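Local structure of imelysin (Bacteroides ovatus ATCC 8483, 3OYV) at residues Tyr111-Trp116 and Gln180-His185; Asp124-Ile129 and Lys173-Ile178; Asn301-Pro306 and Arg342-Leu347. The protein probably takes part in bacterial iron uptake, although its precise biochemical activity is not settled. All blocks are in the same frame, centred on the assembly; numbering follows the deposited sequence.

Contact 1. Residues Tyr111-Trp116 and Gln180-His185; sequences YAVESW and QPFRNH
Arg183 NE lies over one face of the Trp116 indole and is hydrogen-bonded to Leu110 O, just ahead of the Tyr111-Trp116 segment. A pair of cation-pi contacts thus joins two interhelical loops of the all-helical imelysin fold, one leading to helix 121-137 and the other to helix 189-214. In the modelled conformer, one of two, Arg183 CG is anti to the backbone N (chi1 180°) and the chain continues extended to NE. Its guanidinium lies nearly flat on the indole, the planes 13° apart and the centres separated by 3.7 Å. Arg183 CD also rests on the ring, 3.3 Å from Trp116 CE3. Tyr111 meets the same guanidinium quite differently. Its ring stands almost perpendicular to the guanidinium plane, so that the NH2 edge points into the tyrosine face, with Arg183 CZ 4.7 Å from the ring centroid. One cation therefore serves two aromatic faces. A type II beta turn from Val113 to Trp116, closed by Trp116 N to Val113 O, places both side chains toward the Gln180-His185 segment. Beside these contacts, Val113 CG1 packs obliquely on the Phe182 ring, 3.7 Å from CD2.

Contact 2. Residues Asp124-Ile129 and Lys173-Ile178; sequences DYTNNI and KAIQDI
Thr126 and Gln176 make the polar link between helix 121-137 and helix 158-177. Gln176 NE2 donates to Thr126 OG1 over 2.9 Å, in a nearly straight bond (173°) that stays close to the plane of the amide. A bend at chi2 (-74°) swings the amide round toward the threonine. NE2 has a second acceptor in Asp123 OD1, and Thr126 OG1 is also bonded to Arg122 O one turn earlier, so Thr126 OG1 is paired both across the interface and with its own helix, which would restrict rotation of both side chains.

The apolar part centres on Ile175, whose two branches do different work. Its CG2 methyl slips in beside the threonine, 3.3 Å from Thr126 OG1, and also meets Tyr125 CB at 4.1 Å. Its CD1 methyl reaches further along the facing helix to Ile129 CG1, 3.7 Å away. The aromatic end of Tyr125 turns out of this interface to pack against Val113 and Phe182, while Ile175 also touches Cys198 of helix 189-214.

The backbones come nearest at Thr126 and Ile175, with CA atoms 6.1 Å apart. Local axes 9.0 Å apart and antiparallel to within 5° are the geometry of neighbouring helices in an up-and-down helical bundle, consistent with the bundle-like architecture of imelysin proteins.

Contact 3. Residues Asn301-Pro306 and Arg342-Leu347; sequences NMDSWP and RGFHTL
Phe344 N donates to Met302 O across 2.8 Å, tying helix 298-303 to helix 343-351. The latter carries the Gly-x-His-x-x-Glu signature of the imelysin family, formed here by Gly343, His345 and Glu348. Gly343, with a positive phi of 81°, lies directly against the partner backbone, its CA 3.3 Å from Met302 O. Next to it, Arg342 NE donates to Asn301 O at 3.0 Å, using an in-plane lone pair although the bond is bent (136°). The guanidinium also stacks on the Asn301 amide, with the planes 11° apart. A water lies 2.8 Å from Ser304 O and also meets Arg342 O and His345 N, joining the two backbones. Trp305 turns its six-membered edge toward the His345 face, a T-shaped pair with centroids 5.3 Å apart. Asp303 OD1 comes within 3.2 Å of His345 NE2, but the angle is too poor for a hydrogen bond.

In the second shell, Glu336 and Asp38 form salt bridges with the Arg342 guanidinium, Arg279 does so with Asp303 OD1, and Trp305 NE1 is held by Ala112. Finally, His345 ND1 is hydrogen-bonded to Glu348 OE1, while His345 NE2 hydrogen-bonds an unidentified bound molecule.

Contact 1 touches both of the others. Segment Tyr111-Trp116 reaches contact 2 through a probable hydrogen bond from Ser115 OG to Asp124 OD2 (2.7 Å), and Phe182 of segment Gln180-His185 packs its CD2 4.0 Å from Tyr125 CE2. Contact 1 meets contact 3 where Ala112 O lies 3.0 Å from Trp305 NE1. Contacts 2 and 3 do not touch, their nearest atoms being about 5 Å apart. The unidentified molecule is a shared neighbour: it is modelled as covalently linked to Glu114 OE2, comes within about 4 Å of the Tyr125 side chain and is bound by His345 of contact 3. It may mark a pocket between the two Imelysin sequence ranges, consistent with a functional site beside the Gly-x-His-x-x-Glu motif.

Contact 1. Residues Tyr111-Trp116 and Gln180-His185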
# COMPACT_ATOMS: atom_id res chain seq x y z
N TYR A 111 -6.09 6.87 -17.47
CA TYR A 111 -5.80 5.44 -17.30
C TYR A 111 -4.54 5.17 -16.50
O TYR A 111 -4.25 4.01 -16.19
CB TYR A 111 -5.80 4.73 -18.66
CG TYR A 111 -7.20 4.65 -19.22
CD1 TYR A 111 -8.06 3.64 -18.84
CD2 TYR A 111 -7.68 5.59 -20.12
CE1 TYR A 111 -9.36 3.58 -19.32
CE2 TYR A 111 -8.98 5.55 -20.62
CZ TYR A 111 -9.82 4.54 -20.22
OH TYR A 111 -11.10 4.48 -20.68
N ALA A 112 -3.82 6.23 -16.11
CA ALA A 112 -2.62 6.12 -15.28
C ALA A 112 -2.91 6.14 -13.78
O ALA A 112 -2.00 5.94 -13.00
CB ALA A 112 -1.63 7.25 -15.63
N VAL A 113 -4.14 6.50 -13.40
CA VAL A 113 -4.48 6.73 -11.99
C VAL A 113 -4.56 5.41 -11.18
O VAL A 113 -5.49 4.61 -11.37
CB VAL A 113 -5.79 7.52 -11.87
CG1 VAL A 113 -6.23 7.69 -10.39
CG2 VAL A 113 -5.64 8.92 -12.53
N GLU A 114 -3.63 5.23 -10.25
CA GLU A 114 -3.62 4.06 -9.39
C GLU A 114 -4.89 4.01 -8.53
O GLU A 114 -5.22 4.97 -7.85
CB GLU A 114 -2.39 4.10 -8.48
CG GLU A 114 -2.40 3.09 -7.32
CD GLU A 114 -1.33 3.35 -6.27
OE1 GLU A 114 -0.18 3.63 -6.66
OE2 GLU A 114 -1.62 3.27 -5.05
N SER A 115 -5.58 2.88 -8.55
CA SER A 115 -6.82 2.61 -7.81
C SER A 115 -8.06 3.28 -8.44
O SER A 115 -9.12 3.39 -7.80
CB SER A 115 -6.73 2.91 -6.32
OG SER A 115 -5.84 2.03 -5.67
N TRP A 116 -8.01 3.66 -9.72
CA TRP A 116 -9.19 4.25 -10.33
C TRP A 116 -10.30 3.26 -10.59
O TRP A 116 -11.45 3.64 -10.65
CB TRP A 116 -8.84 5.00 -11.61
CG TRP A 116 -8.72 4.17 -12.90
CD1 TRP A 116 -7.57 3.66 -13.44
CD2 TRP A 116 -9.77 3.78 -13.79
NE1 TRP A 116 -7.84 3.00 -14.61
CE2 TRP A 116 -9.18 3.08 -14.86
CE3 TRP A 116 -11.15 4.00 -13.81
CZ2 TRP A 116 -9.93 2.54 -15.91
CZ3 TRP A 116 -11.90 3.50 -14.87
CH2 TRP A 116 -11.28 2.79 -15.90
N GLN A 180 -14.21 13.76 -5.58
CA GLN A 180 -14.32 12.34 -5.87
C GLN A 180 -14.97 12.14 -7.23
O GLN A 180 -16.01 12.71 -7.50
CB GLN A 180 -15.15 11.66 -4.77
CG GLN A 180 -15.59 10.23 -5.02
CD GLN A 180 -14.47 9.22 -4.97
OE1 GLN A 180 -13.29 9.57 -4.80
NE2 GLN A 180 -14.84 7.94 -5.06
N PRO A 181 -14.38 11.29 -8.10
CA PRO A 181 -13.10 10.62 -7.98
C PRO A 181 -11.98 11.45 -8.57
O PRO A 181 -12.18 12.20 -9.52
CB PRO A 181 -13.33 9.36 -8.83
CG PRO A 181 -14.24 9.87 -9.95
CD PRO A 181 -15.14 10.85 -9.30
N PHE A 182 -10.79 11.26 -8.06
CA PHE A 182 -9.61 11.96 -8.58
C PHE A 182 -9.50 11.77 -10.08
O PHE A 182 -9.17 12.71 -10.80
CB PHE A 182 -8.34 11.48 -7.84
CG PHE A 182 -7.05 11.88 -8.47
CD1 PHE A 182 -6.78 13.19 -8.86
CD2 PHE A 182 -6.04 10.92 -8.62
CE1 PHE A 182 -5.55 13.49 -9.42
CE2 PHE A 182 -4.83 11.23 -9.18
CZ PHE A 182 -4.57 12.52 -9.60
N ARG A 183 -9.76 10.57 -10.59
CA ARG A 183 -9.58 10.34 -12.02
C ARG A 183 -10.40 11.28 -12.90
O ARG A 183 -10.00 11.54 -14.03
CB ARG A 183 -9.88 8.88 -12.35
CG ARG A 183 -9.71 8.55 -13.82
CD ARG A 183 -10.22 7.20 -14.08
NE ARG A 183 -10.04 6.73 -15.45
CZ ARG A 183 -11.00 6.65 -16.37
NH1 ARG A 183 -12.22 7.10 -16.16
NH2 ARG A 183 -10.71 6.15 -17.57
N ASN A 184 -11.52 11.78 -12.40
CA ASN A 184 -12.37 12.72 -13.17
C ASN A 184 -12.08 14.18 -12.87
O ASN A 184 -12.76 15.07 -13.41
CB ASN A 184 -13.87 12.46 -12.95
CG ASN A 184 -14.34 11.16 -13.56
OD1 ASN A 184 -13.65 10.57 -14.35
ND2 ASN A 184 -15.55 10.71 -13.18
N HIS A 185 -11.11 14.43 -12.01
CA HIS A 185 -10.75 15.79 -11.57
C HIS A 185 -9.24 16.02 -11.53
O HIS A 185 -8.73 16.77 -10.69
CB HIS A 185 -11.37 16.05 -10.20
CG HIS A 185 -12.84 15.97 -10.22
ND1 HIS A 185 -13.55 14.84 -9.89
CD2 HIS A 185 -13.76 16.89 -10.59
CE1 HIS A 185 -14.84 15.07 -10.06
NE2 HIS A 185 -14.99 16.31 -10.48

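Contact 2. Residues Asp124-Ile129 and Lys173-Ile178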
# COMPACT_ATOMS: atom_id res chain seq x y z
N ASP A 124 -6.92 5.62 -1.01
CA ASP A 124 -5.65 4.93 -1.07
C ASP A 124 -4.52 5.88 -0.66
O ASP A 124 -3.76 5.62 0.27
CB ASP A 124 -5.52 4.44 -2.52
CG ASP A 124 -4.18 3.81 -2.87
OD1 ASP A 124 -3.25 3.71 -2.06
OD2 ASP A 124 -4.07 3.36 -4.05
N TYR A 125 -4.44 7.01 -1.35
CA TYR A 125 -3.29 7.90 -1.15
C TYR A 125 -3.35 8.55 0.23
O TYR A 125 -2.31 8.79 0.85
CB TYR A 125 -3.19 8.98 -2.24
CG TYR A 125 -3.28 8.50 -3.69
CD1 TYR A 125 -3.09 7.16 -4.06
CD2 TYR A 125 -3.59 9.42 -4.68
CE1 TYR A 125 -3.25 6.75 -5.38
CE2 TYR A 125 -3.74 9.03 -5.99
CZ TYR A 125 -3.57 7.70 -6.34
OH TYR A 125 -3.79 7.35 -7.67
N THR A 126 -4.57 8.81 0.71
CA THR A 126 -4.76 9.34 2.06
C THR A 126 -4.27 8.32 3.10
O THR A 126 -3.57 8.67 4.05
CB THR A 126 -6.23 9.71 2.31
OG1 THR A 126 -6.65 10.65 1.34
CG2 THR A 126 -6.44 10.31 3.69
N ASN A 127 -4.62 7.04 2.89
CA ASN A 127 -4.10 5.98 3.78
C ASN A 127 -2.60 5.90 3.77
O ASN A 127 -1.98 5.64 4.79
CB ASN A 127 -4.71 4.62 3.40
CG ASN A 127 -6.12 4.44 3.90
OD1 ASN A 127 -6.57 5.14 4.81
ND2 ASN A 127 -6.85 3.50 3.30
N ASN A 128 -1.99 6.15 2.61
CA ASN A 128 -0.54 6.20 2.55
C ASN A 128 0.02 7.31 3.48
O ASN A 128 1.04 7.14 4.13
CB ASN A 128 -0.01 6.47 1.13
CG ASN A 128 -0.37 5.39 0.08
OD1 ASN A 128 -0.34 5.72 -1.11
ND2 ASN A 128 -0.70 4.16 0.48
N ILE A 129 -0.67 8.45 3.51
CA ILE A 129 -0.25 9.53 4.41
C ILE A 129 -0.49 9.13 5.88
O ILE A 129 0.33 9.42 6.75
CB ILE A 129 -0.92 10.87 4.06
CG1 ILE A 129 -0.60 11.29 2.61
CG2 ILE A 129 -0.51 11.94 5.06
CD1 ILE A 129 0.85 11.37 2.25
N LYS A 173 -5.64 15.89 4.37
CA LYS A 173 -6.85 16.65 4.07
C LYS A 173 -6.81 17.17 2.63
O LYS A 173 -7.85 17.23 2.00
CB LYS A 173 -7.03 17.79 5.09
CG LYS A 173 -8.31 18.60 4.94
CD LYS A 173 -9.59 17.76 5.04
CE LYS A 173 -10.81 18.62 5.46
NZ LYS A 173 -11.01 19.84 4.64
N ALA A 174 -5.65 17.57 2.13
CA ALA A 174 -5.58 18.04 0.73
C ALA A 174 -5.97 16.94 -0.27
O ALA A 174 -6.70 17.18 -1.23
CB ALA A 174 -4.21 18.57 0.41
N ILE A 175 -5.54 15.70 -0.00
CA ILE A 175 -5.91 14.59 -0.90
C ILE A 175 -7.42 14.36 -0.81
O ILE A 175 -8.10 14.19 -1.82
CB ILE A 175 -5.12 13.34 -0.57
CG1 ILE A 175 -3.62 13.56 -0.85
CG2 ILE A 175 -5.68 12.14 -1.39
CD1 ILE A 175 -2.70 12.54 -0.16
N GLN A 176 -7.97 14.36 0.41
CA GLN A 176 -9.41 14.19 0.56
C GLN A 176 -10.24 15.29 -0.08
O GLN A 176 -11.36 15.05 -0.49
CB GLN A 176 -9.78 14.05 2.05
CG GLN A 176 -9.33 12.71 2.64
CD GLN A 176 -10.18 11.58 2.16
OE1 GLN A 176 -11.40 11.59 2.33
NE2 GLN A 176 -9.57 10.62 1.47
N ASP A 177 -9.66 16.48 -0.15
CA ASP A 177 -10.35 17.60 -0.76
C ASP A 177 -10.51 17.47 -2.27
O ASP A 177 -11.43 18.11 -2.84
CB ASP A 177 -9.67 18.93 -0.43
CG ASP A 177 -10.07 19.45 0.94
OD1 ASP A 177 -11.10 18.99 1.47
OD2 ASP A 177 -9.37 20.33 1.47
N ILE A 178 -9.66 16.65 -2.91
CA ILE A 178 -9.80 16.44 -4.35
C ILE A 178 -11.22 15.95 -4.57
O ILE A 178 -11.68 15.05 -3.86
CB ILE A 178 -8.80 15.41 -4.89
CG1 ILE A 178 -7.35 15.88 -4.72
CG2 ILE A 178 -9.12 15.09 -6.38
CD1 ILE A 178 -6.26 14.82 -5.03

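Contact 3. Residues Asn301-Pro306 and Arg342-Leu347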
# COMPACT_ATOMS: atom_id res chain seq x y z
N ASN A 301 5.29 -7.85 -6.51
CA ASN A 301 4.44 -9.05 -6.58
C ASN A 301 3.07 -8.86 -5.93
O ASN A 301 2.13 -9.57 -6.27
CB ASN A 301 5.17 -10.24 -5.94
CG ASN A 301 6.04 -10.97 -6.91
OD1 ASN A 301 6.04 -10.67 -8.09
ND2 ASN A 301 6.80 -11.95 -6.42
N MSE A 302 2.99 -7.91 -5.02
CA MSE A 302 1.74 -7.62 -4.31
C MSE A 302 0.95 -6.44 -4.84
O MSE A 302 -0.26 -6.35 -4.62
CB MSE A 302 2.06 -7.41 -2.85
CG MSE A 302 2.60 -8.68 -2.22
SE MSE A 302 2.93 -8.49 -0.29
CE MSE A 302 1.17 -8.38 0.39
N ASP A 303 1.63 -5.51 -5.52
CA ASP A 303 1.03 -4.20 -5.74
C ASP A 303 1.56 -3.44 -6.95
O ASP A 303 1.69 -2.23 -6.90
CB ASP A 303 1.24 -3.34 -4.49
CG ASP A 303 0.31 -2.13 -4.43
OD1 ASP A 303 -0.88 -2.24 -4.80
OD2 ASP A 303 0.79 -1.07 -3.96
N SER A 304 1.82 -4.12 -8.07
CA SER A 304 2.28 -3.40 -9.22
C SER A 304 1.22 -2.50 -9.78
O SER A 304 0.03 -2.82 -9.76
CB SER A 304 2.73 -4.34 -10.36
OG SER A 304 3.97 -4.93 -10.07
N TRP A 305 1.67 -1.37 -10.31
CA TRP A 305 0.84 -0.44 -11.07
C TRP A 305 1.78 0.37 -11.95
O TRP A 305 2.77 0.87 -11.44
CB TRP A 305 0.02 0.49 -10.15
CG TRP A 305 -0.85 1.39 -10.96
CD1 TRP A 305 -0.59 2.67 -11.32
CD2 TRP A 305 -2.05 1.02 -11.61
NE1 TRP A 305 -1.59 3.15 -12.10
CE2 TRP A 305 -2.51 2.15 -12.30
CE3 TRP A 305 -2.83 -0.14 -11.64
CZ2 TRP A 305 -3.68 2.15 -13.04
CZ3 TRP A 305 -3.98 -0.15 -12.37
CH2 TRP A 305 -4.41 0.99 -13.06
N PRO A 306 1.49 0.51 -13.25
CA PRO A 306 0.37 0.01 -14.03
C PRO A 306 0.45 -1.49 -14.30
O PRO A 306 1.44 -2.12 -13.98
CB PRO A 306 0.48 0.79 -15.34
CG PRO A 306 1.88 1.09 -15.47
CD PRO A 306 2.39 1.34 -14.08
N ARG A 342 -0.57 -9.54 -11.70
CA ARG A 342 -0.97 -10.06 -10.38
C ARG A 342 -1.17 -8.87 -9.42
O ARG A 342 -1.22 -7.70 -9.84
CB ARG A 342 0.07 -11.05 -9.85
CG ARG A 342 1.40 -10.41 -9.56
CD ARG A 342 2.46 -11.44 -9.30
NE ARG A 342 2.52 -12.00 -7.94
CZ ARG A 342 3.19 -13.08 -7.57
NH1 ARG A 342 3.77 -13.91 -8.46
NH2 ARG A 342 3.26 -13.40 -6.30
N GLY A 343 -1.27 -9.20 -8.15
CA GLY A 343 -1.35 -8.21 -7.11
C GLY A 343 -2.71 -7.60 -6.91
O GLY A 343 -3.68 -7.90 -7.63
N PHE A 344 -2.75 -6.68 -5.95
CA PHE A 344 -4.00 -6.04 -5.59
C PHE A 344 -4.74 -5.41 -6.78
O PHE A 344 -5.96 -5.44 -6.84
CB PHE A 344 -3.77 -4.97 -4.54
CG PHE A 344 -3.66 -5.48 -3.12
CD1 PHE A 344 -4.78 -6.01 -2.51
CD2 PHE A 344 -2.48 -5.35 -2.39
CE1 PHE A 344 -4.74 -6.40 -1.21
CE2 PHE A 344 -2.43 -5.75 -1.06
CZ PHE A 344 -3.56 -6.31 -0.48
N HIS A 345 -4.00 -4.75 -7.68
CA HIS A 345 -4.66 -4.04 -8.74
C HIS A 345 -5.19 -4.96 -9.85
O HIS A 345 -6.13 -4.60 -10.54
CB HIS A 345 -3.79 -2.92 -9.27
CG HIS A 345 -3.53 -1.88 -8.23
ND1 HIS A 345 -4.54 -1.12 -7.67
CD2 HIS A 345 -2.39 -1.49 -7.65
CE1 HIS A 345 -4.01 -0.30 -6.78
NE2 HIS A 345 -2.71 -0.52 -6.73
N THR A 346 -4.60 -6.12 -10.02
CA THR A 346 -5.17 -7.13 -10.92
C THR A 346 -6.48 -7.66 -10.35
O THR A 346 -7.46 -7.77 -11.06
CB THR A 346 -4.18 -8.27 -11.23
OG1 THR A 346 -3.08 -7.72 -11.95
CG2 THR A 346 -4.86 -9.31 -12.12
N LEU A 347 -6.50 -7.96 -9.05
CA LEU A 347 -7.78 -8.35 -8.45
C LEU A 347 -8.79 -7.23 -8.54
O LEU A 347 -9.95 -7.48 -8.80
CB LEU A 347 -7.56 -8.80 -7.04
CG LEU A 347 -8.66 -9.60 -6.40
CD1 LEU A 347 -9.20 -10.72 -7.30
CD2 LEU A 347 -8.10 -10.17 -5.05
O HOH W 1 -1.28 -5.06 -8.60